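Local coordinates for Mll5499 protein (PDB 3BDE) that is of unknown function but is a homodimeric Dabb-family protein with a ferredoxin-like fold, probably involved in a stress response, at residues R40-A45 against F96-W101; V55-L61 against G73-F78. All coordinates share one frame; numbering follows the deposited sequence. Where two conformers were deposited one is given.

Contact 1. Residues R40-A45 against F96-W101; sequences RFLVDA and FVRDRW. With EDO (1,2-ethanediol), chain H; EDO (1,2-ethanediol), chain G.
Helices 36-50 and 91-104, which pack side by side on one face of the ferredoxin-like sheet, meet here through Phe41, Asp44 and Ala45 on one and Phe96, Arg100 and Trp101 on the other. Over these short segments they run antiparallel at 160°, with axes 11.7 Å apart at closest approach, a separation wide enough that large side chains must bridge it. Phe41 and Arg100 share this task. With CG of Phe41 anti to the backbone N (chi1 178°), its ring reaches across to the second helix, where Phe41 CZ lies 3.7 Å from Phe96 CZ. The two rings meet obliquely, neither stacked nor edge-to-face. Trp101 CE3 comes in the plane of the Phe41 ring, at its edge, 3.7 Å from Phe41 CZ. One turn further along helix 36-50, the small Ala45 lets Phe96 come close to the backbone, and Ala45 CB sits 3.6 Å from Phe96 CZ.

Such aromatic packing forms the layer between helices and sheet in an alpha/beta sandwich: below it Phe41 also touches Leu29, while Trp101 meets Phe27 and Phe108 edge-to-face.

Away from the sheet the contact turns polar. Arg100, bent at chi2 and chi3, brings its guanidinium end-on to Asp44, so that Arg100 NH2 (2.9 Å) and NH1 (3.0 Å) both grip the single oxygen Asp44 OD2. That oxygen lies in the guanidinium plane and is approached on its anti side, while the carboxylate is turned 70° against the guanidinium. Both bonds are moderately bent. Arg100 thus sits between two carboxylates, NH1 and NH2 on Asp44 and NE on Glu104 OE2 of its own helix, a second salt bridge that probably helps to fix the rotation of the guanidinium.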
ATOM      1  N   ARG A  40       4.887 -20.971  -7.107  1.00 25.15           N
ATOM      2  CA  ARG A  40       4.065 -21.125  -8.306  1.00 23.79           C
ATOM      3  C   ARG A  40       2.919 -20.118  -8.390  1.00 21.90           C
ATOM      4  O   ARG A  40       2.654 -19.576  -9.478  1.00 20.07           O
ATOM      5  CB  ARG A  40       3.576 -22.572  -8.346  1.00 26.90           C
ATOM      6  CG  ARG A  40       2.931 -23.078  -9.587  1.00 30.06           C
ATOM      7  CD  ARG A  40       3.314 -24.561  -9.739  1.00 37.33           C
ATOM      8  NE  ARG A  40       3.005 -25.282  -8.502  1.00 39.05           N
ATOM      9  CZ  ARG A  40       3.753 -26.210  -7.883  1.00 42.56           C
ATOM     10  NH1 ARG A  40       4.976 -26.559  -8.297  1.00 44.00           N
ATOM     11  NH2 ARG A  40       3.278 -26.757  -6.760  1.00 42.47           N
ATOM     12  N   PHE A  41       2.262 -19.833  -7.256  1.00 19.35           N
ATOM     13  CA  PHE A  41       1.192 -18.818  -7.232  1.00 18.40           C
ATOM     14  C   PHE A  41       1.776 -17.443  -7.633  1.00 19.76           C
ATOM     15  O   PHE A  41       1.230 -16.759  -8.496  1.00 19.90           O
ATOM     16  CB  PHE A  41       0.527 -18.724  -5.844  1.00 18.68           C
ATOM     17  CG  PHE A  41      -0.531 -17.669  -5.753  1.00 18.44           C
ATOM     18  CD1 PHE A  41      -0.192 -16.342  -5.406  1.00 19.83           C
ATOM     19  CD2 PHE A  41      -1.857 -17.969  -6.033  1.00 17.70           C
ATOM     20  CE1 PHE A  41      -1.161 -15.348  -5.351  1.00 19.83           C
ATOM     21  CE2 PHE A  41      -2.844 -16.983  -5.980  1.00 21.20           C
ATOM     22  CZ  PHE A  41      -2.507 -15.669  -5.639  1.00 21.66           C
ATOM     23  N   LEU A  42       2.900 -17.078  -7.018  1.00 19.48           N
ATOM     24  CA  LEU A  42       3.552 -15.789  -7.272  1.00 16.74           C
ATOM     25  C   LEU A  42       4.080 -15.646  -8.739  1.00 17.24           C
ATOM     26  O   LEU A  42       3.822 -14.633  -9.433  1.00 17.44           O
ATOM     27  CB  LEU A  42       4.690 -15.591  -6.255  1.00 17.90           C
ATOM     28  CG  LEU A  42       4.263 -15.503  -4.786  1.00 18.83           C
ATOM     29  CD1 LEU A  42       5.481 -15.514  -3.881  1.00 20.94           C
ATOM     30  CD2 LEU A  42       3.378 -14.258  -4.535  1.00 17.70           C
ATOM     31  N   VAL A  43       4.761 -16.687  -9.207  1.00 16.84           N
ATOM     32  CA  VAL A  43       5.323 -16.748 -10.569  1.00 18.73           C
ATOM     33  C   VAL A  43       4.199 -16.672 -11.604  1.00 20.65           C
ATOM     34  O   VAL A  43       4.252 -15.833 -12.494  1.00 18.33           O
ATOM     35  CB  VAL A  43       6.240 -17.985 -10.753  1.00 19.62           C
ATOM     36  CG1 VAL A  43       6.740 -18.115 -12.177  1.00 18.51           C
ATOM     37  CG2 VAL A  43       7.423 -17.880  -9.790  1.00 17.87           C
ATOM     38  N   ASP A  44       3.144 -17.468 -11.416  1.00 18.48           N
ATOM     39  CA  ASP A  44       2.004 -17.475 -12.355  1.00 19.08           C
ATOM     40  C   ASP A  44       1.179 -16.186 -12.323  1.00 19.22           C
ATOM     41  O   ASP A  44       0.763 -15.705 -13.378  1.00 21.00           O
ATOM     42  CB  ASP A  44       1.108 -18.687 -12.132  1.00 19.79           C
ATOM     43  CG  ASP A  44       1.848 -20.026 -12.357  1.00 23.18           C
ATOM     44  OD1 ASP A  44       2.944 -20.058 -12.945  1.00 23.82           O
ATOM     45  OD2 ASP A  44       1.336 -21.060 -11.897  1.00 22.59           O
ATOM     46  N   ALA A  45       0.952 -15.632 -11.131  1.00 17.12           N
ATOM     47  CA  ALA A  45       0.226 -14.350 -10.987  1.00 18.76           C
ATOM     48  C   ALA A  45       0.927 -13.228 -11.765  1.00 17.56           C
ATOM     49  O   ALA A  45       0.288 -12.459 -12.512  1.00 17.33           O
ATOM     50  CB  ALA A  45       0.103 -13.962  -9.502  1.00 16.90           C
ATOM     51  N   PHE A  96      -8.087 -16.004 -13.445  1.00 17.07           N
ATOM     52  CA  PHE A  96      -7.130 -16.017 -12.340  1.00 14.45           C
ATOM     53  C   PHE A  96      -7.800 -15.956 -10.963  1.00 14.72           C
ATOM     54  O   PHE A  96      -7.391 -16.684 -10.045  1.00 15.08           O
ATOM     55  CB  PHE A  96      -6.136 -14.854 -12.448  1.00 13.68           C
ATOM     56  CG  PHE A  96      -5.175 -14.801 -11.316  1.00 14.01           C
ATOM     57  CD1 PHE A  96      -4.112 -15.708 -11.233  1.00 13.00           C
ATOM     58  CD2 PHE A  96      -5.349 -13.853 -10.284  1.00 20.44           C
ATOM     59  CE1 PHE A  96      -3.232 -15.664 -10.136  1.00 21.12           C
ATOM     60  CE2 PHE A  96      -4.483 -13.819  -9.204  1.00 22.41           C
ATOM     61  CZ  PHE A  96      -3.423 -14.715  -9.130  1.00 20.13           C
ATOM     62  N   VAL A  97      -8.793 -15.080 -10.816  1.00 17.45           N
ATOM     63  CA  VAL A  97      -9.493 -14.921  -9.543  1.00 18.20           C
ATOM     64  C   VAL A  97     -10.277 -16.199  -9.178  1.00 18.65           C
ATOM     65  O   VAL A  97     -10.208 -16.687  -8.052  1.00 18.01           O
ATOM     66  CB  VAL A  97     -10.391 -13.672  -9.500  1.00 18.14           C
ATOM     67  CG1 VAL A  97     -11.157 -13.616  -8.181  1.00 13.65           C
ATOM     68  CG2 VAL A  97      -9.536 -12.399  -9.602  1.00 15.50           C
ATOM     69  N   ARG A  98     -10.984 -16.747 -10.155  1.00 18.27           N
ATOM     70  CA  ARG A  98     -11.751 -17.959  -9.941  1.00 18.39           C
ATOM     71  C   ARG A  98     -10.901 -19.178  -9.641  1.00 15.36           C
ATOM     72  O   ARG A  98     -11.203 -19.913  -8.713  1.00 17.28           O
ATOM     73  CB  ARG A  98     -12.582 -18.266 -11.176  1.00 15.79           C
ATOM     74  CG  ARG A  98     -13.515 -19.491 -11.077  1.00 17.64           C
ATOM     75  CD  ARG A  98     -14.200 -19.658 -12.419  1.00 22.55           C
ATOM     76  NE  ARG A  98     -13.201 -20.033 -13.429  1.00 29.33           N
ATOM     77  CZ  ARG A  98     -13.156 -19.609 -14.698  1.00 29.43           C
ATOM     78  NH1 ARG A  98     -14.068 -18.777 -15.215  1.00 35.16           N
ATOM     79  NH2 ARG A  98     -12.142 -20.027 -15.469  1.00 26.66           N
ATOM     80  N   ASP A  99      -9.864 -19.382 -10.441  1.00 18.47           N
ATOM     81  CA  ASP A  99      -9.057 -20.598 -10.426  1.00 18.64           C
ATOM     82  C   ASP A  99      -7.835 -20.617  -9.529  1.00 18.63           C
ATOM     83  O   ASP A  99      -7.387 -21.710  -9.144  1.00 15.81           O
ATOM     84  CB  ASP A  99      -8.633 -20.936 -11.853  1.00 17.53           C
ATOM     85  CG  ASP A  99      -9.820 -21.188 -12.785  1.00 21.26           C
ATOM     86  OD1 ASP A  99     -10.919 -21.505 -12.313  1.00 17.14           O
ATOM     87  OD2 ASP A  99      -9.634 -21.113 -14.005  1.00 21.33           O
ATOM     88  N   ARG A 100      -7.302 -19.433  -9.204  1.00 17.09           N
ATOM     89  CA  ARG A 100      -6.113 -19.323  -8.360  1.00 18.52           C
ATOM     90  C   ARG A 100      -6.323 -18.527  -7.096  1.00 17.43           C
ATOM     91  O   ARG A 100      -5.991 -19.016  -6.012  1.00 18.43           O
ATOM     92  CB  ARG A 100      -4.971 -18.705  -9.152  1.00 18.50           C
ATOM     93  CG  ARG A 100      -4.652 -19.404 -10.477  1.00 16.11           C
ATOM     94  CD  ARG A 100      -4.199 -20.844 -10.331  1.00 17.18           C
ATOM     95  NE  ARG A 100      -2.871 -20.977  -9.714  1.00 19.45           N
ATOM     96  CZ  ARG A 100      -1.710 -20.926 -10.364  1.00 19.63           C
ATOM     97  NH1 ARG A 100      -1.648 -20.636 -11.644  1.00 17.81           N
ATOM     98  NH2 ARG A 100      -0.595 -21.114  -9.686  1.00 18.66           N
ATOM     99  N   TRP A 101      -6.902 -17.341  -7.203  1.00 15.76           N
ATOM    100  CA  TRP A 101      -7.030 -16.472  -6.013  1.00 14.71           C
ATOM    101  C   TRP A 101      -7.972 -17.077  -4.974  1.00 17.02           C
ATOM    102  O   TRP A 101      -7.555 -17.362  -3.848  1.00 18.50           O
ATOM    103  CB  TRP A 101      -7.494 -15.053  -6.407  1.00 14.78           C
ATOM    104  CG  TRP A 101      -7.456 -14.106  -5.297  1.00 17.85           C
ATOM    105  CD1 TRP A 101      -8.430 -13.884  -4.402  1.00 18.92           C
ATOM    106  CD2 TRP A 101      -6.376 -13.229  -4.953  1.00 17.33           C
ATOM    107  NE1 TRP A 101      -8.043 -12.936  -3.498  1.00 19.64           N
ATOM    108  CE2 TRP A 101      -6.782 -12.509  -3.806  1.00 20.53           C
ATOM    109  CE3 TRP A 101      -5.110 -12.981  -5.498  1.00 19.59           C
ATOM    110  CZ2 TRP A 101      -5.961 -11.559  -3.169  1.00 15.26           C
ATOM    111  CZ3 TRP A 101      -4.294 -12.025  -4.880  1.00 17.46           C
ATOM    112  CH2 TRP A 101      -4.721 -11.338  -3.712  1.00 19.63           C
TER
HETATM  113  C1  EDO H 107      -9.452 -25.144 -11.117  1.00 31.36           C
HETATM  114  O1  EDO H 107     -10.061 -23.850 -11.119  1.00 42.98           O
HETATM  115  C2  EDO H 107      -7.964 -25.010 -11.273  1.00 31.01           C
HETATM  116  O2  EDO H 107      -7.428 -24.115 -10.285  1.00 24.40           O
HETATM  117  C1  EDO G 106       4.618 -29.138  -4.463  1.00 46.49           C
HETATM  118  O1  EDO G 106       5.340 -29.292  -5.693  1.00 48.97           O
HETATM  119  C2  EDO G 106       5.013 -30.142  -3.378  1.00 51.89           C
HETATM  120  O2  EDO G 106       6.398 -30.512  -3.465  1.00 54.18           O

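Contact 2. Residues V55-L61 against G73-F78; sequences VTHFEQL and GFSMEF. With EDO (1,2-ethanediol), chain F.
An antiparallel beta hairpin joins residues 55-61 to 73-78, its strands 58-63 and 72-78 lying at one side of the sheet. Glu59 and Ser75 form a hydrogen-bonded pair, Glu59 N donating to Ser75 O at 2.8 Å, and Leu61 pairs likewise with Gly73. Between Thr56 and Glu59 the register slips by one residue, a beta bulge, and the chain turns a corner at His57. Beyond it Glu77 O takes two donors from Thr56: N at 3.1 Å, and OG1 at 2.7 Å from above the carbonyl plane. A water spans the bulge from His57 O to Ser75 OG.

On the helix-facing side, Phe58 CG is anti to its backbone N (chi1 -177°), which brings CZ back over one face of Phe74, 4.0 Å from Phe74 CG. Selenomethionine Met76 runs alongside in a Met-aromatic contact, its selenium at the Phe58 ring edge. Gln60, bonded to Leu42, lies beside Phe74. A serine replacing Phe74 would probably leave Phe58 CZ without the face it rests on. Leu61 also pairs antiparallel with a strand of the second subunit, continuing the sheet across the interface, as expected of the dimeric alpha/beta barrel of the Dabb family.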
ATOM      1  N   VAL A  55      -2.373  -2.633 -17.454  1.00 17.08           N
ATOM      2  CA  VAL A  55      -1.607  -2.877 -16.220  1.00 16.59           C
ATOM      3  C   VAL A  55      -0.224  -2.250 -16.400  1.00 16.75           C
ATOM      4  O   VAL A  55       0.463  -2.560 -17.368  1.00 16.86           O
ATOM      5  CB  VAL A  55      -1.459  -4.392 -15.909  1.00 14.90           C
ATOM      6  CG1 VAL A  55      -0.437  -4.684 -14.759  1.00 14.95           C
ATOM      7  CG2 VAL A  55      -2.820  -4.978 -15.587  1.00 14.73           C
ATOM      8  N   THR A  56       0.154  -1.363 -15.483  1.00 17.99           N
ATOM      9  CA  THR A  56       1.492  -0.755 -15.501  1.00 17.93           C
ATOM     10  C   THR A  56       2.155  -0.914 -14.132  1.00 18.92           C
ATOM     11  O   THR A  56       1.481  -0.942 -13.098  1.00 18.59           O
ATOM     12  CB  THR A  56       1.466   0.736 -15.895  1.00 21.47           C
ATOM     13  OG1 THR A  56       0.887   1.514 -14.851  1.00 23.72           O
ATOM     14  CG2 THR A  56       0.666   0.952 -17.161  1.00 20.73           C
ATOM     15  N   HIS A  57       3.476  -1.038 -14.141  1.00 15.95           N
ATOM     16  CA  HIS A  57       4.294  -1.098 -12.934  1.00 16.54           C
ATOM     17  C   HIS A  57       3.793  -2.164 -11.959  1.00 16.79           C
ATOM     18  O   HIS A  57       3.677  -1.913 -10.752  1.00 16.91           O
ATOM     19  CB  HIS A  57       4.342   0.263 -12.247  1.00 18.24           C
ATOM     20  CG  HIS A  57       4.786   1.377 -13.130  1.00 23.19           C
ATOM     21  ND1 HIS A  57       6.032   1.405 -13.717  1.00 33.07           N
ATOM     22  CD2 HIS A  57       4.158   2.508 -13.518  1.00 27.11           C
ATOM     23  CE1 HIS A  57       6.149   2.508 -14.437  1.00 31.92           C
ATOM     24  NE2 HIS A  57       5.026   3.197 -14.327  1.00 28.73           N
ATOM     25  N   PHE A  58       3.482  -3.343 -12.497  1.00 15.50           N
ATOM     26  CA  PHE A  58       3.088  -4.479 -11.671  1.00 15.92           C
ATOM     27  C   PHE A  58       4.300  -4.902 -10.815  1.00 18.35           C
ATOM     28  O   PHE A  58       5.375  -5.201 -11.365  1.00 18.89           O
ATOM     29  CB  PHE A  58       2.615  -5.650 -12.522  1.00 18.08           C
ATOM     30  CG  PHE A  58       2.135  -6.821 -11.707  1.00 16.38           C
ATOM     31  CD1 PHE A  58       3.027  -7.823 -11.325  1.00 20.36           C
ATOM     32  CD2 PHE A  58       0.797  -6.909 -11.300  1.00 18.27           C
ATOM     33  CE1 PHE A  58       2.592  -8.897 -10.551  1.00 21.94           C
ATOM     34  CE2 PHE A  58       0.364  -7.982 -10.523  1.00 24.46           C
ATOM     35  CZ  PHE A  58       1.275  -8.979 -10.160  1.00 21.70           C
ATOM     36  N   GLU A  59       4.109  -4.909  -9.491  1.00 17.91           N
ATOM     37  CA  GLU A  59       5.166  -5.291  -8.551  0.50 18.66           C
ATOM     38  C   GLU A  59       4.677  -6.318  -7.547  1.00 16.69           C
ATOM     39  O   GLU A  59       3.562  -6.218  -7.047  1.00 15.70           O
ATOM     40  CB  GLU A  59       5.727  -4.066  -7.823  0.50 19.48           C
ATOM     41  CG  GLU A  59       6.432  -3.082  -8.741  0.50 21.94           C
ATOM     42  CD  GLU A  59       7.118  -1.925  -8.023  0.50 22.75           C
ATOM     43  OE1 GLU A  59       7.261  -1.958  -6.784  0.50 19.09           O
ATOM     44  OE2 GLU A  59       7.525  -0.976  -8.722  0.50 23.17           O
ATOM     45  N   GLN A  60       5.532  -7.313  -7.279  1.00 17.00           N
ATOM     46  CA  GLN A  60       5.264  -8.310  -6.254  1.00 16.96           C
ATOM     47  C   GLN A  60       6.138  -7.910  -5.094  1.00 17.17           C
ATOM     48  O   GLN A  60       7.346  -7.663  -5.265  1.00 15.32           O
ATOM     49  CB  GLN A  60       5.577  -9.708  -6.729  1.00 20.29           C
ATOM     50  CG  GLN A  60       4.643 -10.095  -7.854  1.00 20.11           C
ATOM     51  CD  GLN A  60       4.829 -11.509  -8.267  1.00 21.58           C
ATOM     52  OE1 GLN A  60       5.956 -11.939  -8.482  1.00 21.72           O
ATOM     53  NE2 GLN A  60       3.709 -12.255  -8.423  1.00 17.02           N
ATOM     54  N   LEU A  61       5.542  -7.951  -3.907  1.00 16.13           N
ATOM     55  CA  LEU A  61       6.162  -7.472  -2.696  1.00 15.29           C
ATOM     56  C   LEU A  61       6.037  -8.451  -1.552  1.00 15.14           C
ATOM     57  O   LEU A  61       5.087  -9.245  -1.518  1.00 17.72           O
ATOM     58  CB  LEU A  61       5.466  -6.168  -2.307  1.00 17.36           C
ATOM     59  CG  LEU A  61       5.419  -5.050  -3.371  1.00 19.31           C
ATOM     60  CD1 LEU A  61       4.387  -4.010  -3.035  1.00 22.42           C
ATOM     61  CD2 LEU A  61       6.816  -4.451  -3.612  1.00 10.61           C
ATOM     62  N   GLY A  73       2.270  -8.679  -1.051  1.00 15.15           N
ATOM     63  CA  GLY A  73       1.441  -7.701  -1.710  1.00 16.93           C
ATOM     64  C   GLY A  73       1.641  -7.676  -3.215  1.00 15.07           C
ATOM     65  O   GLY A  73       2.709  -8.065  -3.721  1.00 15.33           O
ATOM     66  N   PHE A  74       0.595  -7.265  -3.938  1.00 14.62           N
ATOM     67  CA  PHE A  74       0.736  -6.931  -5.358  1.00 14.69           C
ATOM     68  C   PHE A  74       0.332  -5.465  -5.462  1.00 16.33           C
ATOM     69  O   PHE A  74      -0.603  -5.032  -4.775  1.00 15.46           O
ATOM     70  CB  PHE A  74      -0.175  -7.729  -6.313  1.00 14.41           C
ATOM     71  CG  PHE A  74       0.051  -9.206  -6.347  1.00 11.73           C
ATOM     72  CD1 PHE A  74       1.289  -9.808  -6.071  1.00 16.64           C
ATOM     73  CD2 PHE A  74      -0.976 -10.010  -6.833  1.00 16.17           C
ATOM     74  CE1 PHE A  74       1.450 -11.204  -6.199  1.00 23.33           C
ATOM     75  CE2 PHE A  74      -0.832 -11.383  -6.981  1.00 16.21           C
ATOM     76  CZ  PHE A  74       0.377 -11.986  -6.668  1.00 15.22           C
ATOM     77  N   SER A  75       1.081  -4.711  -6.256  1.00 15.59           N
ATOM     78  CA  SER A  75       0.839  -3.309  -6.537  1.00 14.41           C
ATOM     79  C   SER A  75       0.905  -3.103  -8.035  1.00 15.08           C
ATOM     80  O   SER A  75       1.714  -3.723  -8.708  1.00 15.92           O
ATOM     81  CB  SER A  75       1.887  -2.446  -5.854  1.00 15.71           C
ATOM     82  OG  SER A  75       1.661  -1.095  -6.113  1.00 21.64           O
HETATM   83  N   MSE A  76       0.027  -2.258  -8.553  1.00 16.87           N
HETATM   84  CA  MSE A  76       0.046  -1.885  -9.985  1.00 15.44           C
HETATM   85  C   MSE A  76      -0.671  -0.547 -10.129  1.00 16.36           C
HETATM   86  O   MSE A  76      -1.463  -0.153  -9.267  1.00 15.22           O
HETATM   87  CB  MSE A  76      -0.619  -2.979 -10.840  1.00 16.93           C
HETATM   88  CG  MSE A  76      -2.125  -3.100 -10.641  1.00 17.38           C
HETATM   89 SE   MSE A  76      -2.798  -4.859 -11.044  0.75 16.03          SE
HETATM   90  CE  MSE A  76      -2.238  -5.828  -9.433  1.00 11.00           C
ATOM     91  N   GLU A  77      -0.501   0.071 -11.288  1.00 16.09           N
ATOM     92  CA  GLU A  77      -1.115   1.367 -11.580  1.00 17.74           C
ATOM     93  C   GLU A  77      -1.882   1.328 -12.897  1.00 16.49           C
ATOM     94  O   GLU A  77      -1.472   0.646 -13.850  1.00 16.44           O
ATOM     95  CB  GLU A  77      -0.052   2.442 -11.625  1.00 18.46           C
ATOM     96  CG  GLU A  77       0.594   2.640 -10.225  1.00 18.15           C
ATOM     97  CD  GLU A  77       1.644   3.723 -10.186  1.00 25.32           C
ATOM     98  OE1 GLU A  77       1.861   4.438 -11.177  1.00 27.70           O
ATOM     99  OE2 GLU A  77       2.273   3.858  -9.136  1.00 25.40           O
ATOM    100  N   PHE A  78      -2.992   2.052 -12.899  1.00 14.69           N
ATOM    101  CA  PHE A  78      -3.880   2.206 -14.061  1.00 14.07           C
ATOM    102  C   PHE A  78      -3.973   3.695 -14.363  1.00 12.78           C
ATOM    103  O   PHE A  78      -3.933   4.535 -13.448  1.00 14.55           O
ATOM    104  CB  PHE A  78      -5.280   1.624 -13.777  1.00 12.56           C
ATOM    105  CG  PHE A  78      -5.258   0.166 -13.506  1.00 17.62           C
ATOM    106  CD1 PHE A  78      -5.118  -0.733 -14.556  1.00 13.75           C
ATOM    107  CD2 PHE A  78      -5.334  -0.321 -12.197  1.00 17.08           C
ATOM    108  CE1 PHE A  78      -5.081  -2.067 -14.344  1.00 13.10           C
ATOM    109  CE2 PHE A  78      -5.265  -1.671 -11.969  1.00 19.34           C
ATOM    110  CZ  PHE A  78      -5.144  -2.548 -13.044  1.00 13.11           C
TER
HETATM  111  C1  EDO F 105       5.093  -0.038 -17.122  1.00 27.60           C
HETATM  112  O1  EDO F 105       4.389  -1.268 -17.013  1.00 26.00           O
HETATM  113  C2  EDO F 105       6.541  -0.405 -17.360  1.00 28.95           C
HETATM  114  O2  EDO F 105       7.304  -0.780 -16.191  1.00 19.84           O
HETATM  115  O   HOH W   1       3.271  -0.689  -8.376  1.00 22.88           O

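How the contacts relate
Contact 2 is nested within the loop that contact 1 closes, and their centres lie about 15 Å apart, on opposite sides of the centre of the chain. Helix 36-50 connects them directly: it leads into strand 58-63 and also packs down on the hairpin. Phe74 CZ lies 3.5 Å from Ala45 CB and 3.9 Å from Phe41 CE1, so the two residues that meet Phe96 across contact 1 rest on a ring of contact 2. A probable hydrogen bond, Leu42 O to Gln60 NE2 at 2.6 Å, ties helix to strand beside it. Both Leu42 and Gln60 also pack on Leu116 of the second subunit, which brings this junction to the dimer interface.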